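Local coordinates for protein tryptophan synthase alpha chain (Aquifex aeolicus, PDB 2EKC) that probably cleaves indoleglycerol phosphate to indole and glyceraldehyde 3-phosphate, as the alpha subunit of tryptophan synthase in the last step of tryptophan biosynthesis, at residues T101-I106 and P133-E138. Residues are numbered along the deposited sequence; the frame is centred on the assembly and turned at random.
Sequences TYYNPI and PEEAEE
The phenol oxygen of Tyr103 and two oxygens of the helix 133-145 are drawn together by one water, which holds a bond to each. Tyr103 OH donates a hydrogen bond to this water over 2.6 Å, and the water in turn donates to the backbone O of Glu135 at 3.0 Å and to OE1 of the Glu138 carboxylate at 3.1 Å. The case illustrates how a single solvent molecule can join neighbouring helices whose backbones stay well apart: even the nearest pair of CA atoms, those of Tyr103 and Glu135, is 8.9 Å apart. Tyr103 reaches across because CG stands anti to the backbone N (chi1 -180°), which sends the ring out across the gap toward Glu135. The aliphatic part of Glu135 crosses the ring at about a right angle. Its CB meets the hydroxyl end in an off-centre CH-pi contact, 3.7 Å from Tyr103 CZ, while Glu135 CG lies 3.7 Å from Tyr103 CE2. A bend at chi2 (-71°) then leaves the carboxylate off the ring plane near the hydroxyl, with Glu135 OE1 3.2 Å from Tyr103 OH and its plane only 21° from that of the ring. In the TIM barrel, the two helices follow the third and fourth strands, and Asp130, in the loop between strand 125-127 and helix 133-145, accepts a hydrogen bond from Tyr103 N. The preceding Tyr102 turns to Asp60, a predicted catalytic residue, and bonds it through OH. A phenylalanine in place of Tyr103 would probably keep the contact with Glu135 CB but leave the water without the donor that ties it to helix 103-109. The chemistry implies a bridge of fixed donor order, phenol to water and water to carbonyl and carboxylate, beside a small CH-pi contact.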
loop_
_atom_site.group_PDB
_atom_site.type_symbol
_atom_site.label_atom_id
_atom_site.label_comp_id
_atom_site.label_asym_id
_atom_site.label_seq_id
_atom_site.Cartn_x
_atom_site.Cartn_y
_atom_site.Cartn_z
ATOM N N THR A 101 4.135 7.312 -1.778
ATOM C CA THR A 101 4.773 8.513 -2.288
ATOM C C THR A 101 6.152 8.236 -2.872
ATOM O O THR A 101 6.899 7.382 -2.378
ATOM C CB THR A 101 4.923 9.583 -1.169
ATOM O OG1 THR A 101 5.613 10.729 -1.682
ATOM C CG2 THR A 101 5.716 9.027 0.005
ATOM N N TYR A 102 6.482 8.946 -3.944
ATOM C CA TYR A 102 7.795 8.802 -4.541
ATOM C C TYR A 102 8.710 9.590 -3.616
ATOM O O TYR A 102 8.229 10.377 -2.791
ATOM C CB TYR A 102 7.805 9.362 -5.962
ATOM C CG TYR A 102 7.266 8.367 -6.971
ATOM C CD1 TYR A 102 5.909 8.038 -7.005
ATOM C CD2 TYR A 102 8.123 7.722 -7.862
ATOM C CE1 TYR A 102 5.419 7.085 -7.905
ATOM C CE2 TYR A 102 7.648 6.769 -8.763
ATOM C CZ TYR A 102 6.298 6.456 -8.782
ATOM O OH TYR A 102 5.828 5.531 -9.686
ATOM N N TYR A 103 10.017 9.388 -3.733
ATOM C CA TYR A 103 10.943 10.069 -2.834
ATOM C C TYR A 103 11.099 11.578 -3.010
ATOM O O TYR A 103 11.099 12.314 -2.026
ATOM C CB TYR A 103 12.333 9.433 -2.903
ATOM C CG TYR A 103 13.309 10.124 -1.973
ATOM C CD1 TYR A 103 13.243 9.932 -0.593
ATOM C CD2 TYR A 103 14.251 11.028 -2.467
ATOM C CE1 TYR A 103 14.086 10.629 0.273
ATOM C CE2 TYR A 103 15.097 11.728 -1.612
ATOM C CZ TYR A 103 15.009 11.525 -0.247
ATOM O OH TYR A 103 15.837 12.231 0.594
ATOM N N ASN A 104 11.249 12.027 -4.251
ATOM C CA ASN A 104 11.445 13.446 -4.540
ATOM C C ASN A 104 10.533 14.405 -3.776
ATOM O O ASN A 104 11.009 15.378 -3.190
ATOM C CB ASN A 104 11.320 13.693 -6.047
ATOM C CG ASN A 104 11.437 15.160 -6.410
ATOM O OD1 ASN A 104 12.395 15.832 -6.032
ATOM N ND2 ASN A 104 10.460 15.661 -7.155
ATOM N N PRO A 105 9.210 14.157 -3.779
ATOM C CA PRO A 105 8.295 15.050 -3.058
ATOM C C PRO A 105 8.637 15.191 -1.572
ATOM O O PRO A 105 8.460 16.263 -0.981
ATOM C CB PRO A 105 6.932 14.398 -3.281
ATOM C CG PRO A 105 7.086 13.785 -4.648
ATOM C CD PRO A 105 8.459 13.154 -4.555
ATOM N N ILE A 106 9.118 14.112 -0.965
ATOM C CA ILE A 106 9.474 14.150 0.448
ATOM C C ILE A 106 10.627 15.131 0.643
ATOM O O ILE A 106 10.608 15.968 1.554
ATOM C CB ILE A 106 9.919 12.761 0.960
ATOM C CG1 ILE A 106 8.799 11.737 0.748
ATOM C CG2 ILE A 106 10.286 12.846 2.443
ATOM C CD1 ILE A 106 9.175 10.325 1.180
ATOM N N PRO A 133 18.811 4.214 -2.534
ATOM C CA PRO A 133 19.546 3.607 -1.419
ATOM C C PRO A 133 20.399 4.599 -0.626
ATOM O O PRO A 133 20.574 4.444 0.583
ATOM C CB PRO A 133 20.389 2.535 -2.107
ATOM C CG PRO A 133 19.507 2.118 -3.258
ATOM C CD PRO A 133 19.005 3.444 -3.777
ATOM N N GLU A 134 20.915 5.623 -1.302
ATOM C CA GLU A 134 21.753 6.617 -0.636
ATOM C C GLU A 134 20.957 7.620 0.210
ATOM O O GLU A 134 21.538 8.480 0.871
ATOM C CB GLU A 134 22.609 7.374 -1.666
ATOM C CG GLU A 134 21.863 8.419 -2.501
ATOM C CD GLU A 134 21.184 7.846 -3.728
ATOM O OE1 GLU A 134 21.080 6.606 -3.847
ATOM O OE2 GLU A 134 20.747 8.646 -4.581
ATOM N N GLU A 135 19.630 7.508 0.190
ATOM C CA GLU A 135 18.769 8.411 0.958
ATOM C C GLU A 135 17.991 7.635 2.020
ATOM O O GLU A 135 17.358 8.227 2.897
ATOM C CB GLU A 135 17.752 9.100 0.035
ATOM C CG GLU A 135 18.335 9.904 -1.112
ATOM C CD GLU A 135 19.017 11.176 -0.656
ATOM O OE1 GLU A 135 18.974 11.491 0.551
ATOM O OE2 GLU A 135 19.597 11.869 -1.515
ATOM N N ALA A 136 18.049 6.311 1.931
ATOM C CA ALA A 136 17.319 5.426 2.834
ATOM C C ALA A 136 17.559 5.600 4.330
ATOM O O ALA A 136 16.605 5.724 5.098
ATOM C CB ALA A 136 17.574 3.974 2.442
ATOM N N GLU A 137 18.821 5.603 4.751
ATOM C CA GLU A 137 19.121 5.735 6.170
ATOM C C GLU A 137 18.575 7.021 6.771
ATOM O O GLU A 137 18.040 7.009 7.879
ATOM C CB GLU A 137 20.631 5.645 6.415
ATOM C CG GLU A 137 21.253 4.312 6.009
ATOM C CD GLU A 137 20.503 3.116 6.578
ATOM O OE1 GLU A 137 20.278 3.077 7.810
ATOM O OE2 GLU A 137 20.140 2.210 5.789
ATOM N N GLU A 138 18.696 8.130 6.049
ATOM C CA GLU A 138 18.198 9.395 6.567
ATOM C C GLU A 138 16.678 9.365 6.703
ATOM O O GLU A 138 16.130 9.818 7.707
ATOM C CB GLU A 138 18.612 10.564 5.663
ATOM C CG GLU A 138 18.050 11.900 6.135
ATOM C CD GLU A 138 18.461 13.075 5.264
ATOM O OE1 GLU A 138 18.398 12.960 4.019
ATOM O OE2 GLU A 138 18.834 14.126 5.832
HETATM O O HOH W 1 16.335 10.994 2.836
#